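Long-range contact in adenylate isopentenyltransferase (Humulus lupulus, PDB 3A8T), which transfers an isopentenyl group from dimethylallyl diphosphate to ATP, ADP or AMP, a step in plant cytokinin biosynthesis: residues 40-54 against 123-137. Residues are numbered along the deposited sequence; the frame is centred on the assembly and turned at random.
Sequences EKLLVLMGATGTGKS and VSEITGRRKLPVLVG. With PO4 (phosphate ion), chain C.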
loop_
_atom_site.group_PDB
_atom_site.type_symbol
_atom_site.label_atom_id
_atom_site.label_comp_id
_atom_site.label_asym_id
_atom_site.label_seq_id
_atom_site.Cartn_x
_atom_site.Cartn_y
_atom_site.Cartn_z
ATOM N N GLU A 40 23.137 0.707 -10.962
ATOM C CA GLU A 40 22.781 0.641 -9.546
ATOM C C GLU A 40 21.816 -0.438 -9.116
ATOM O O GLU A 40 20.812 -0.721 -9.809
ATOM C CB GLU A 40 22.236 2.002 -9.091
ATOM C CG GLU A 40 23.227 3.096 -9.384
ATOM C CD GLU A 40 22.640 4.511 -9.362
ATOM O OE1 GLU A 40 21.482 4.712 -9.856
ATOM O OE2 GLU A 40 23.382 5.424 -8.871
ATOM N N LYS A 41 22.135 -1.002 -7.940
ATOM C CA LYS A 41 21.370 -2.056 -7.303
ATOM C C LYS A 41 20.166 -1.489 -6.579
ATOM O O LYS A 41 20.268 -0.486 -5.850
ATOM C CB LYS A 41 22.228 -2.841 -6.336
ATOM C CG LYS A 41 23.359 -3.654 -7.008
ATOM C CD LYS A 41 24.197 -4.463 -5.958
ATOM C CE LYS A 41 25.194 -5.495 -6.598
ATOM N NZ LYS A 41 24.496 -6.709 -7.168
ATOM N N LEU A 42 19.030 -2.127 -6.829
ATOM C CA LEU A 42 17.800 -1.739 -6.229
ATOM C C LEU A 42 16.979 -2.938 -5.781
ATOM O O LEU A 42 16.673 -3.832 -6.552
ATOM C CB LEU A 42 16.975 -0.876 -7.198
ATOM C CG LEU A 42 15.557 -0.527 -6.694
ATOM C CD1 LEU A 42 15.567 0.460 -5.487
ATOM C CD2 LEU A 42 14.779 -0.014 -7.872
ATOM N N LEU A 43 16.628 -2.953 -4.510
ATOM C CA LEU A 43 15.820 -4.036 -3.995
ATOM C C LEU A 43 14.372 -3.629 -4.194
ATOM O O LEU A 43 14.007 -2.479 -3.901
ATOM C CB LEU A 43 16.118 -4.253 -2.521
ATOM C CG LEU A 43 15.419 -5.401 -1.805
ATOM C CD1 LEU A 43 15.648 -6.746 -2.558
ATOM C CD2 LEU A 43 15.984 -5.433 -0.382
ATOM N N VAL A 44 13.564 -4.546 -4.705
ATOM C CA VAL A 44 12.169 -4.251 -4.951
ATOM C C VAL A 44 11.268 -5.189 -4.169
ATOM O O VAL A 44 11.330 -6.376 -4.334
ATOM C CB VAL A 44 11.866 -4.344 -6.468
ATOM C CG1 VAL A 44 10.365 -4.035 -6.746
ATOM C CG2 VAL A 44 12.810 -3.406 -7.221
ATOM N N LEU A 45 10.457 -4.642 -3.279
ATOM C CA LEU A 45 9.571 -5.462 -2.470
ATOM C C LEU A 45 8.194 -5.327 -3.056
ATOM O O LEU A 45 7.615 -4.240 -3.016
ATOM C CB LEU A 45 9.570 -5.049 -0.971
ATOM C CG LEU A 45 10.923 -4.996 -0.214
ATOM C CD1 LEU A 45 10.693 -5.067 1.248
ATOM C CD2 LEU A 45 11.878 -6.064 -0.689
ATOM N N MET A 46 7.700 -6.441 -3.597
ATOM C CA MET A 46 6.414 -6.557 -4.259
ATOM C C MET A 46 5.362 -7.470 -3.614
ATOM O O MET A 46 5.666 -8.383 -2.828
ATOM C CB MET A 46 6.626 -7.045 -5.682
ATOM C CG MET A 46 7.068 -5.968 -6.656
ATOM S SD MET A 46 7.271 -6.667 -8.333
ATOM C CE MET A 46 7.983 -8.111 -7.788
ATOM N N GLY A 47 4.115 -7.219 -3.988
ATOM C CA GLY A 47 3.011 -7.992 -3.473
ATOM C C GLY A 47 1.741 -7.152 -3.377
ATOM O O GLY A 47 1.766 -5.908 -3.437
ATOM N N ALA A 48 0.620 -7.845 -3.267
ATOM C CA ALA A 48 -0.657 -7.178 -3.131
ATOM C C ALA A 48 -0.674 -6.380 -1.821
ATOM O O ALA A 48 0.208 -6.547 -0.960
ATOM C CB ALA A 48 -1.802 -8.207 -3.131
ATOM N N THR A 49 -1.693 -5.516 -1.711
ATOM C CA THR A 49 -1.972 -4.663 -0.570
ATOM C C THR A 49 -2.075 -5.468 0.715
ATOM O O THR A 49 -2.753 -6.488 0.769
ATOM C CB THR A 49 -3.303 -3.937 -0.780
ATOM O OG1 THR A 49 -3.717 -3.297 0.438
ATOM C CG2 THR A 49 -4.379 -4.933 -1.245
ATOM N N GLY A 50 -1.387 -5.011 1.750
ATOM C CA GLY A 50 -1.436 -5.695 3.013
ATOM C C GLY A 50 -0.642 -6.976 3.123
ATOM O O GLY A 50 -0.840 -7.689 4.107
ATOM N N THR A 51 0.257 -7.300 2.194
ATOM C CA THR A 51 1.014 -8.529 2.371
ATOM C C THR A 51 2.263 -8.373 3.309
ATOM O O THR A 51 3.089 -9.253 3.386
ATOM C CB THR A 51 1.486 -9.139 1.020
ATOM O OG1 THR A 51 2.210 -8.155 0.292
ATOM C CG2 THR A 51 0.325 -9.688 0.208
ATOM N N GLY A 52 2.372 -7.274 4.038
ATOM C CA GLY A 52 3.505 -7.123 4.937
ATOM C C GLY A 52 4.784 -6.596 4.298
ATOM O O GLY A 52 5.854 -6.847 4.818
ATOM N N LYS A 53 4.677 -5.886 3.170
ATOM C CA LYS A 53 5.843 -5.342 2.525
ATOM C C LYS A 53 6.582 -4.286 3.340
ATOM O O LYS A 53 7.808 -4.301 3.421
ATOM C CB LYS A 53 5.471 -4.788 1.178
ATOM C CG LYS A 53 5.463 -5.855 0.104
ATOM C CD LYS A 53 4.341 -5.641 -0.894
ATOM C CE LYS A 53 3.836 -4.176 -0.999
ATOM N NZ LYS A 53 2.335 -4.260 -0.862
ATOM N N SER A 54 5.863 -3.351 3.924
ATOM C CA SER A 54 6.547 -2.346 4.730
ATOM C C SER A 54 7.312 -2.988 5.885
ATOM O O SER A 54 8.466 -2.665 6.152
ATOM C CB SER A 54 5.529 -1.374 5.268
ATOM O OG SER A 54 4.848 -0.811 4.168
ATOM N N VAL A 123 16.688 7.046 -5.787
ATOM C CA VAL A 123 17.508 5.824 -5.897
ATOM C C VAL A 123 18.978 6.246 -5.948
ATOM O O VAL A 123 19.838 5.717 -5.275
ATOM C CB VAL A 123 17.187 5.038 -7.154
ATOM C CG1 VAL A 123 18.201 4.023 -7.408
ATOM C CG2 VAL A 123 15.848 4.395 -7.011
ATOM N N SER A 124 19.210 7.274 -6.731
ATOM C CA SER A 124 20.527 7.790 -6.966
ATOM C C SER A 124 21.163 8.394 -5.696
ATOM O O SER A 124 22.334 8.229 -5.401
ATOM C CB SER A 124 20.380 8.799 -8.087
ATOM O OG SER A 124 21.626 9.059 -8.647
ATOM N N GLU A 125 20.351 9.069 -4.924
ATOM C CA GLU A 125 20.805 9.682 -3.708
ATOM C C GLU A 125 21.168 8.705 -2.606
ATOM O O GLU A 125 22.152 8.923 -1.908
ATOM C CB GLU A 125 19.729 10.646 -3.221
ATOM C CG GLU A 125 19.733 11.931 -4.043
ATOM C CD GLU A 125 18.369 12.564 -4.159
ATOM O OE1 GLU A 125 18.241 13.487 -4.989
ATOM O OE2 GLU A 125 17.434 12.144 -3.432
ATOM N N ILE A 126 20.363 7.649 -2.459
ATOM C CA ILE A 126 20.559 6.638 -1.442
ATOM C C ILE A 126 21.845 5.875 -1.666
ATOM O O ILE A 126 22.584 5.611 -0.736
ATOM C CB ILE A 126 19.335 5.617 -1.417
ATOM C CG1 ILE A 126 18.060 6.344 -1.008
ATOM C CG2 ILE A 126 19.632 4.456 -0.527
ATOM C CD1 ILE A 126 16.836 5.683 -1.486
ATOM N N THR A 127 22.051 5.470 -2.901
ATOM C CA THR A 127 23.234 4.746 -3.300
ATOM C C THR A 127 24.392 5.668 -2.999
ATOM O O THR A 127 25.453 5.229 -2.568
ATOM C CB THR A 127 23.212 4.462 -4.822
ATOM O OG1 THR A 127 22.009 3.759 -5.162
ATOM C CG2 THR A 127 24.408 3.592 -5.212
ATOM N N GLY A 128 24.181 6.963 -3.227
ATOM C CA GLY A 128 25.236 7.921 -2.939
ATOM C C GLY A 128 25.676 7.784 -1.484
ATOM O O GLY A 128 26.871 7.760 -1.186
ATOM N N ARG A 129 24.721 7.694 -0.565
ATOM C CA ARG A 129 25.084 7.567 0.841
ATOM C C ARG A 129 25.491 6.140 1.209
ATOM O O ARG A 129 25.599 5.803 2.386
ATOM C CB ARG A 129 23.931 8.007 1.721
ATOM C CG ARG A 129 23.535 9.445 1.518
ATOM C CD ARG A 129 22.381 9.844 2.459
ATOM N NE ARG A 129 21.083 9.366 2.003
ATOM C CZ ARG A 129 20.291 9.984 1.130
ATOM N NH1 ARG A 129 20.640 11.139 0.586
ATOM N NH2 ARG A 129 19.124 9.436 0.796
ATOM N N ARG A 130 25.729 5.319 0.187
ATOM C CA ARG A 130 26.114 3.917 0.350
ATOM C C ARG A 130 25.099 2.982 1.040
ATOM O O ARG A 130 25.468 1.965 1.644
ATOM C CB ARG A 130 27.470 3.816 1.050
ATOM C CG ARG A 130 28.629 4.018 0.093
ATOM C CD ARG A 130 29.948 4.104 0.854
ATOM N NE ARG A 130 29.893 5.082 1.946
ATOM C CZ ARG A 130 30.502 6.273 1.936
ATOM N NH1 ARG A 130 31.238 6.660 0.884
ATOM N NH2 ARG A 130 30.371 7.086 2.980
ATOM N N LYS A 131 23.821 3.310 0.974
ATOM C CA LYS A 131 22.857 2.400 1.553
ATOM C C LYS A 131 22.049 1.829 0.409
ATOM O O LYS A 131 21.944 2.431 -0.688
ATOM C CB LYS A 131 21.941 3.088 2.539
ATOM C CG LYS A 131 22.716 3.856 3.535
ATOM C CD LYS A 131 21.983 3.980 4.817
ATOM C CE LYS A 131 22.758 4.882 5.755
ATOM N NZ LYS A 131 24.108 4.306 6.049
ATOM N N LEU A 132 21.477 0.661 0.648
ATOM C CA LEU A 132 20.683 0.052 -0.391
ATOM C C LEU A 132 19.307 0.674 -0.516
ATOM O O LEU A 132 18.644 0.842 0.475
ATOM C CB LEU A 132 20.537 -1.425 -0.109
ATOM C CG LEU A 132 19.550 -2.084 -1.048
ATOM C CD1 LEU A 132 20.121 -2.394 -2.397
ATOM C CD2 LEU A 132 19.165 -3.320 -0.379
ATOM N N PRO A 133 18.910 1.120 -1.733
ATOM C CA PRO A 133 17.565 1.700 -1.911
ATOM C C PRO A 133 16.576 0.488 -2.039
ATOM O O PRO A 133 16.885 -0.540 -2.693
ATOM C CB PRO A 133 17.688 2.480 -3.215
ATOM C CG PRO A 133 18.683 1.733 -3.953
ATOM C CD PRO A 133 19.739 1.377 -2.922
ATOM N N VAL A 134 15.409 0.593 -1.417
ATOM C CA VAL A 134 14.405 -0.484 -1.430
ATOM C C VAL A 134 13.061 0.084 -1.859
ATOM O O VAL A 134 12.495 0.913 -1.153
ATOM C CB VAL A 134 14.268 -1.051 -0.052
ATOM C CG1 VAL A 134 13.344 -2.245 -0.046
ATOM C CG2 VAL A 134 15.663 -1.405 0.480
ATOM N N LEU A 135 12.573 -0.348 -3.020
ATOM C CA LEU A 135 11.276 0.105 -3.528
ATOM C C LEU A 135 10.176 -0.706 -2.833
ATOM O O LEU A 135 10.095 -1.895 -3.030
ATOM C CB LEU A 135 11.217 -0.131 -5.028
ATOM C CG LEU A 135 10.220 0.673 -5.824
ATOM C CD1 LEU A 135 10.474 2.149 -5.678
ATOM C CD2 LEU A 135 10.317 0.235 -7.298
ATOM N N VAL A 136 9.340 -0.064 -2.026
ATOM C CA VAL A 136 8.304 -0.773 -1.280
ATOM C C VAL A 136 6.914 -0.303 -1.618
ATOM O O VAL A 136 6.522 0.857 -1.349
ATOM C CB VAL A 136 8.534 -0.620 0.266
ATOM C CG1 VAL A 136 7.510 -1.436 1.067
ATOM C CG2 VAL A 136 9.950 -1.073 0.597
ATOM N N GLY A 137 6.145 -1.208 -2.205
ATOM C CA GLY A 137 4.808 -0.819 -2.577
ATOM C C GLY A 137 4.174 -1.687 -3.637
ATOM O O GLY A 137 4.809 -2.567 -4.242
HETATM P P PO4 C . 1.849 -3.643 2.851
HETATM O O1 PO4 C . 2.901 -2.600 3.038
HETATM O O2 PO4 C . 0.656 -3.021 2.202
HETATM O O3 PO4 C . 2.375 -4.741 1.993
HETATM O O4 PO4 C . 1.466 -4.200 4.168
HETATM O O HOH W 1 22.247 1.291 -5.106
HETATM O O HOH W 2 3.513 -4.922 -6.298
#
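The Glu40 carboxylate reaches helix 112-128 with both oxygens: OE1 lies 4.2 Å from Val123 CG1, while OE2 points between Ser124 and Thr127 without bonding to either. The puckered Pro133 ring sets CG 3.3 Å from Lys41 O and packs against Leu42 CD1. A water donates to Lys41 O.

Beyond this end, strands 41-46 and 132-136 run parallel, their short axes 25° apart, as neighbours within the sheet. Three nearly linear bonds fix the register: Leu43 N to Pro133 O (3.0 Å), Leu135 N to Leu43 O (2.7 Å) and Leu45 N to Leu135 O (2.8 Å); Gly137 N to Leu45 O is weak. On one face, Leu45 CG lies 3.7 Å from Val134 CG1, placed there by a chi1 of -55° that sets CG anti to the carbonyl carbon, and Val136 CG2 also touches this leucine. Val44 and Leu135 occupy the opposite face.

Past Met46 the chain forms the P-loop (Walker A), part of the ATP site. The Lys53 chain kinks sharply (chi3 24°), passing CE 3.6 Å from Gly137 C and bringing NZ 2.9 Å from O3 of a phosphate ion, probably from the crystallisation liquor and separate from the bound ATP. NZ also bonds Gly47 O and Ala48 O, approaching both from above their carbonyl planes. Backbone amides of Gly50, Gly52, Lys53 and Ser54, plus Ser54 OG, hold the same ion. This donor-rich nest, beside buried aliphatic side chains, is consistent with a seat for nucleotide phosphate.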